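Squalene synthase HpnC (PDB 4HD1) is probably an isoprenoid synthase of the squalene/phytoene synthase family, thought to join prenyl diphosphates on the way to squalene. Local coordinates at residues 66-80 with 103-117. Residues are numbered along the deposited sequence; the frame is centred on the assembly and turned at random.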
loop_
_atom_site.group_PDB
_atom_site.type_symbol
_atom_site.label_atom_id
_atom_site.label_comp_id
_atom_site.label_asym_id
_atom_site.label_seq_id
_atom_site.Cartn_x
_atom_site.Cartn_y
_atom_site.Cartn_z
HETATM N N MSE A 66 -19.447 1.615 -5.394
HETATM C CA MSE A 66 -19.771 2.329 -4.166
HETATM C C MSE A 66 -20.611 1.493 -3.208
HETATM O O MSE A 66 -20.331 1.459 -2.010
HETATM C CB MSE A 66 -20.464 3.653 -4.487
HETATM C CG MSE A 66 -19.533 4.676 -5.108
HETATM SE SE MSE A 66 -17.989 5.006 -3.970
HETATM C CE MSE A 66 -18.949 5.809 -2.468
ATOM N N ALA A 67 -21.622 0.813 -3.744
ATOM C CA ALA A 67 -22.497 -0.046 -2.943
ATOM C C ALA A 67 -21.751 -1.273 -2.421
ATOM O O ALA A 67 -21.930 -1.666 -1.264
ATOM C CB ALA A 67 -23.725 -0.457 -3.743
ATOM N N ALA A 68 -20.911 -1.861 -3.275
ATOM C CA ALA A 68 -20.063 -2.997 -2.901
ATOM C C ALA A 68 -19.095 -2.619 -1.777
ATOM O O ALA A 68 -18.946 -3.359 -0.799
ATOM C CB ALA A 68 -19.301 -3.519 -4.118
ATOM N N LEU A 69 -18.461 -1.456 -1.920
ATOM C CA LEU A 69 -17.526 -0.941 -0.923
ATOM C C LEU A 69 -18.223 -0.607 0.388
ATOM O O LEU A 69 -17.664 -0.842 1.461
ATOM C CB LEU A 69 -16.783 0.292 -1.446
ATOM C CG LEU A 69 -15.706 0.097 -2.514
ATOM C CD1 LEU A 69 -15.250 1.456 -3.005
ATOM C CD2 LEU A 69 -14.522 -0.713 -1.998
ATOM N N ASP A 70 -19.436 -0.061 0.291
ATOM C CA ASP A 70 -20.273 0.207 1.463
ATOM C C ASP A 70 -20.604 -1.078 2.217
ATOM O O ASP A 70 -20.563 -1.106 3.447
ATOM C CB ASP A 70 -21.571 0.924 1.064
ATOM C CG ASP A 70 -21.359 2.395 0.720
ATOM O OD1 ASP A 70 -20.193 2.852 0.634
ATOM O OD2 ASP A 70 -22.374 3.099 0.526
ATOM N N ALA A 71 -20.928 -2.137 1.478
ATOM C CA ALA A 71 -21.211 -3.437 2.078
ATOM C C ALA A 71 -19.944 -4.020 2.696
ATOM O O ALA A 71 -19.994 -4.665 3.747
ATOM C CB ALA A 71 -21.794 -4.391 1.047
ATOM N N TYR A 72 -18.810 -3.779 2.041
ATOM C CA TYR A 72 -17.520 -4.273 2.514
ATOM C C TYR A 72 -17.112 -3.531 3.784
ATOM O O TYR A 72 -16.519 -4.115 4.695
ATOM C CB TYR A 72 -16.465 -4.116 1.423
ATOM C CG TYR A 72 -15.241 -4.987 1.591
ATOM C CD1 TYR A 72 -15.268 -6.344 1.259
ATOM C CD2 TYR A 72 -14.042 -4.446 2.059
ATOM C CE1 TYR A 72 -14.137 -7.140 1.403
ATOM C CE2 TYR A 72 -12.907 -5.232 2.207
ATOM C CZ TYR A 72 -12.958 -6.573 1.878
ATOM O OH TYR A 72 -11.822 -7.336 2.027
ATOM N N GLU A 73 -17.454 -2.248 3.840
ATOM C CA GLU A 73 -17.235 -1.431 5.027
ATOM C C GLU A 73 -18.128 -1.906 6.177
ATOM O O GLU A 73 -17.704 -1.903 7.337
ATOM C CB GLU A 73 -17.488 0.042 4.707
ATOM C CG GLU A 73 -17.213 0.998 5.854
ATOM C CD GLU A 73 -17.294 2.450 5.431
ATOM O OE1 GLU A 73 -18.024 3.216 6.093
ATOM O OE2 GLU A 73 -16.634 2.824 4.437
ATOM N N GLU A 74 -19.352 -2.319 5.839
ATOM C CA GLU A 74 -20.276 -2.925 6.797
ATOM C C GLU A 74 -19.713 -4.192 7.435
ATOM O O GLU A 74 -19.804 -4.369 8.654
ATOM C CB GLU A 74 -21.627 -3.229 6.138
ATOM C CG GLU A 74 -22.548 -2.027 6.026
ATOM C CD GLU A 74 -22.718 -1.297 7.346
ATOM O OE1 GLU A 74 -23.049 -1.952 8.359
ATOM O OE2 GLU A 74 -22.514 -0.065 7.372
ATOM N N GLU A 75 -19.141 -5.064 6.604
ATOM C CA GLU A 75 -18.488 -6.289 7.069
ATOM C C GLU A 75 -17.327 -5.952 8.006
ATOM O O GLU A 75 -17.190 -6.549 9.076
ATOM C CB GLU A 75 -18.009 -7.131 5.876
ATOM C CG GLU A 75 -19.138 -7.832 5.122
ATOM C CD GLU A 75 -18.824 -8.115 3.656
ATOM O OE1 GLU A 75 -17.766 -8.717 3.364
ATOM O OE2 GLU A 75 -19.653 -7.751 2.787
ATOM N N LEU A 76 -16.515 -4.975 7.605
ATOM C CA LEU A 76 -15.389 -4.511 8.408
ATOM C C LEU A 76 -15.836 -4.035 9.789
ATOM O O LEU A 76 -15.250 -4.430 10.796
ATOM C CB LEU A 76 -14.621 -3.407 7.667
ATOM C CG LEU A 76 -13.311 -2.821 8.220
ATOM C CD1 LEU A 76 -13.574 -1.695 9.211
ATOM C CD2 LEU A 76 -12.380 -3.878 8.811
ATOM N N ARG A 77 -16.874 -3.202 9.834
ATOM C CA ARG A 77 -17.411 -2.715 11.110
ATOM C C ARG A 77 -17.971 -3.848 11.976
ATOM O O ARG A 77 -17.826 -3.826 13.198
ATOM C CB ARG A 77 -18.467 -1.627 10.901
ATOM C CG ARG A 77 -18.012 -0.479 10.012
ATOM C CD ARG A 77 -18.967 0.698 10.083
ATOM N NE ARG A 77 -18.372 1.802 10.825
ATOM C CZ ARG A 77 -17.759 2.838 10.262
ATOM N NH1 ARG A 77 -17.672 2.931 8.938
ATOM N NH2 ARG A 77 -17.238 3.788 11.026
ATOM N N ARG A 78 -18.597 -4.833 11.336
ATOM C CA ARG A 78 -19.079 -6.023 12.034
ATOM C C ARG A 78 -17.924 -6.809 12.652
ATOM O O ARG A 78 -18.061 -7.373 13.742
ATOM C CB ARG A 78 -19.902 -6.915 11.100
ATOM C CG ARG A 78 -21.380 -6.568 11.077
ATOM C CD ARG A 78 -22.199 -7.590 10.304
ATOM N NE ARG A 78 -22.444 -7.156 8.929
ATOM C CZ ARG A 78 -21.881 -7.686 7.846
ATOM N NH1 ARG A 78 -21.027 -8.700 7.947
ATOM N NH2 ARG A 78 -22.183 -7.200 6.650
ATOM N N ALA A 79 -16.787 -6.829 11.959
ATOM C CA ALA A 79 -15.596 -7.515 12.453
ATOM C C ALA A 79 -14.994 -6.823 13.681
ATOM O O ALA A 79 -14.327 -7.465 14.486
ATOM C CB ALA A 79 -14.567 -7.660 11.347
ATOM N N PHE A 80 -15.240 -5.523 13.820
ATOM C CA PHE A 80 -14.864 -4.776 15.022
ATOM C C PHE A 80 -15.898 -4.884 16.136
ATOM O O PHE A 80 -15.610 -4.559 17.289
ATOM C CB PHE A 80 -14.637 -3.306 14.689
ATOM C CG PHE A 80 -13.240 -3.000 14.251
ATOM C CD1 PHE A 80 -12.325 -2.453 15.143
ATOM C CD2 PHE A 80 -12.830 -3.275 12.951
ATOM C CE1 PHE A 80 -11.026 -2.175 14.742
ATOM C CE2 PHE A 80 -11.535 -3.005 12.546
ATOM C CZ PHE A 80 -10.629 -2.457 13.443
HETATM N N MSE A 103 -9.398 0.964 13.858
HETATM C CA MSE A 103 -10.268 0.854 12.689
HETATM C C MSE A 103 -9.863 1.753 11.515
HETATM O O MSE A 103 -10.033 1.377 10.356
HETATM C CB MSE A 103 -11.707 1.154 13.083
HETATM C CG MSE A 103 -12.734 0.377 12.297
HETATM SE SE MSE A 103 -14.507 1.118 12.592
HETATM C CE MSE A 103 -15.505 -0.521 12.862
ATOM N N GLU A 104 -9.324 2.931 11.821
ATOM C CA GLU A 104 -9.036 3.943 10.797
ATOM C C GLU A 104 -8.252 3.440 9.563
ATOM O O GLU A 104 -8.623 3.758 8.433
ATOM C CB GLU A 104 -8.362 5.182 11.411
ATOM C CG GLU A 104 -8.250 6.358 10.449
ATOM C CD GLU A 104 -7.389 7.495 10.976
ATOM O OE1 GLU A 104 -6.316 7.235 11.571
ATOM O OE2 GLU A 104 -7.782 8.663 10.780
ATOM N N PRO A 105 -7.171 2.660 9.768
ATOM C CA PRO A 105 -6.435 2.225 8.573
ATOM C C PRO A 105 -7.253 1.355 7.622
ATOM O O PRO A 105 -7.098 1.474 6.406
ATOM C CB PRO A 105 -5.264 1.428 9.150
ATOM C CG PRO A 105 -5.087 1.967 10.529
ATOM C CD PRO A 105 -6.472 2.279 11.011
ATOM N N PHE A 106 -8.112 0.495 8.168
ATOM C CA PHE A 106 -8.990 -0.335 7.343
ATOM C C PHE A 106 -9.968 0.523 6.539
ATOM O O PHE A 106 -10.118 0.321 5.329
ATOM C CB PHE A 106 -9.749 -1.343 8.199
ATOM C CG PHE A 106 -8.873 -2.394 8.811
ATOM C CD1 PHE A 106 -8.475 -3.503 8.073
ATOM C CD2 PHE A 106 -8.448 -2.279 10.129
ATOM C CE1 PHE A 106 -7.662 -4.475 8.637
ATOM C CE2 PHE A 106 -7.642 -3.248 10.699
ATOM C CZ PHE A 106 -7.247 -4.349 9.953
ATOM N N LEU A 107 -10.609 1.482 7.213
ATOM C CA LEU A 107 -11.515 2.436 6.561
ATOM C C LEU A 107 -10.808 3.293 5.508
ATOM O O LEU A 107 -11.426 3.715 4.541
ATOM C CB LEU A 107 -12.192 3.350 7.591
ATOM C CG LEU A 107 -13.155 2.745 8.616
ATOM C CD1 LEU A 107 -13.472 3.764 9.703
ATOM C CD2 LEU A 107 -14.436 2.246 7.964
ATOM N N ARG A 108 -9.518 3.550 5.696
ATOM C CA ARG A 108 -8.758 4.348 4.733
ATOM C C ARG A 108 -8.424 3.572 3.466
ATOM O O ARG A 108 -8.437 4.129 2.369
ATOM C CB ARG A 108 -7.505 4.940 5.369
ATOM C CG ARG A 108 -7.839 6.136 6.229
ATOM C CD ARG A 108 -6.611 6.795 6.812
ATOM N NE ARG A 108 -6.960 8.103 7.357
ATOM C CZ ARG A 108 -6.125 8.890 8.027
ATOM N NH1 ARG A 108 -4.872 8.510 8.249
ATOM N NH2 ARG A 108 -6.544 10.061 8.481
ATOM N N LEU A 109 -8.147 2.284 3.624
ATOM C CA LEU A 109 -7.893 1.413 2.482
ATOM C C LEU A 109 -9.134 1.266 1.615
ATOM O O LEU A 109 -9.026 1.172 0.389
ATOM C CB LEU A 109 -7.410 0.043 2.949
ATOM C CG LEU A 109 -5.959 0.050 3.414
ATOM C CD1 LEU A 109 -5.685 -1.161 4.291
ATOM C CD2 LEU A 109 -5.006 0.122 2.223
ATOM N N ILE A 110 -10.298 1.240 2.269
ATOM C CA ILE A 110 -11.600 1.212 1.595
ATOM C C ILE A 110 -11.811 2.525 0.842
ATOM O O ILE A 110 -12.204 2.521 -0.323
ATOM C CB ILE A 110 -12.756 0.944 2.595
ATOM C CG1 ILE A 110 -12.745 -0.529 3.024
ATOM C CG2 ILE A 110 -14.111 1.321 1.998
ATOM C CD1 ILE A 110 -13.692 -0.865 4.155
ATOM N N GLU A 111 -11.525 3.635 1.519
ATOM C CA GLU A 111 -11.616 4.972 0.939
ATOM C C GLU A 111 -10.646 5.174 -0.230
ATOM O O GLU A 111 -10.966 5.895 -1.167
ATOM C CB GLU A 111 -11.409 6.038 2.028
ATOM C CG GLU A 111 -11.390 7.491 1.554
ATOM C CD GLU A 111 -12.756 8.029 1.153
ATOM O OE1 GLU A 111 -13.765 7.293 1.258
ATOM O OE2 GLU A 111 -12.818 9.205 0.728
ATOM N N ALA A 112 -9.481 4.525 -0.181
ATOM C CA ALA A 112 -8.494 4.613 -1.264
ATOM C C ALA A 112 -9.096 4.215 -2.609
ATOM O O ALA A 112 -8.819 4.839 -3.631
ATOM C CB ALA A 112 -7.278 3.755 -0.959
ATOM N N ASN A 113 -9.919 3.172 -2.587
ATOM C CA ASN A 113 -10.638 2.707 -3.764
ATOM C C ASN A 113 -11.612 3.776 -4.295
ATOM O O ASN A 113 -11.699 3.989 -5.507
ATOM C CB ASN A 113 -11.361 1.394 -3.437
ATOM C CG ASN A 113 -11.964 0.728 -4.659
ATOM O OD1 ASN A 113 -12.895 1.248 -5.279
ATOM N ND2 ASN A 113 -11.450 -0.448 -4.997
ATOM N N ARG A 114 -12.321 4.456 -3.393
ATOM C CA ARG A 114 -13.215 5.558 -3.778
ATOM C C ARG A 114 -12.432 6.739 -4.352
ATOM O O ARG A 114 -12.911 7.405 -5.270
ATOM C CB ARG A 114 -14.067 6.036 -2.600
ATOM C CG ARG A 114 -14.930 4.963 -1.957
ATOM C CD ARG A 114 -15.848 5.554 -0.896
ATOM N NE ARG A 114 -16.594 4.520 -0.179
ATOM C CZ ARG A 114 -16.349 4.143 1.076
ATOM N NH1 ARG A 114 -15.376 4.715 1.783
ATOM N NH2 ARG A 114 -17.086 3.191 1.632
ATOM N N ARG A 115 -11.238 6.994 -3.809
ATOM C CA ARG A 115 -10.367 8.067 -4.305
ATOM C C ARG A 115 -9.898 7.763 -5.722
ATOM O O ARG A 115 -9.845 8.655 -6.565
ATOM C CB ARG A 115 -9.147 8.281 -3.398
ATOM C CG ARG A 115 -9.457 8.377 -1.917
ATOM C CD ARG A 115 -10.016 9.728 -1.527
ATOM N NE ARG A 115 -8.934 10.630 -1.151
ATOM C CZ ARG A 115 -9.003 11.494 -0.147
ATOM N NH1 ARG A 115 -10.099 11.572 0.595
ATOM N NH2 ARG A 115 -7.971 12.271 0.120
ATOM N N ASP A 116 -9.568 6.497 -5.972
ATOM C CA ASP A 116 -9.134 6.049 -7.292
ATOM C C ASP A 116 -10.261 6.150 -8.325
ATOM O O ASP A 116 -9.993 6.382 -9.500
ATOM C CB ASP A 116 -8.602 4.616 -7.218
ATOM C CG ASP A 116 -7.275 4.430 -7.954
ATOM O OD1 ASP A 116 -6.400 5.326 -7.905
ATOM O OD2 ASP A 116 -7.094 3.358 -8.567
ATOM N N GLN A 117 -11.511 5.983 -7.889
ATOM C CA GLN A 117 -12.676 6.120 -8.774
ATOM C C GLN A 117 -12.809 7.537 -9.314
ATOM O O GLN A 117 -13.132 7.735 -10.487
ATOM C CB GLN A 117 -13.975 5.764 -8.044
ATOM C CG GLN A 117 -14.278 4.278 -7.936
ATOM C CD GLN A 117 -15.412 3.979 -6.962
ATOM O OE1 GLN A 117 -16.529 4.479 -7.110
ATOM N NE2 GLN A 117 -15.125 3.155 -5.959
#
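L76 and I110 meet at the middle of antiparallel helices 66-80 and 104-117, whose axes approach to 10.5 Å. L76 CD2 lies 3.7 Å from F106 CB, while CD1 faces CG of M103; CD1 of I110 lies against CA of E73 and at the edge of the Y72 ring. Helix 41-56 closes this inner side through F50, which touches L76, F106 and Y72. Toward F80 the selenomethionine M103, near the start of the second helix, lies across the phenylalanine: M103 CG sits over the ring centre, 3.6 Å from the F80 centroid, a CH-pi contact, with SE farther out above the same face. The bend at chi3 of M103 (-135°) brings CE back against F80 CB and R77 CA. At the other end L69 is a knob among I110, N113, R114 and Q117, L69 CD1 lying 3.3 Å from N113 OD1, an oxygen that accepts bonds from Q117 NE2 and R65. Outward, the chain of R114, extended from CG to NE, carries its guanidinium across to D70 and E73; CE of the poorly ordered selenomethionine M66 lies against R114 CD, the two chains crossing at about a right angle. R114 NH2 gives a nearly straight 2.9 Å bond to E73 OE2, in the guanidinium plane but from above the carboxylate, and a longer, more bent one of 3.3 Å to D70 OD1; R114 NH1 holds E111 OE1 at 3.1 Å, whereas buried NE has no partner. E73 OE1 pairs with R77 NH1 at 2.9 Å. A leucine in place of R114 would probably leave D70 and E73 OE2 without their partner across the contact, R77 still pairing E73. A largely apolar inner side thus gives way to an ionic outer edge, where three carboxylates share R114, which probably offsets their mutual repulsion.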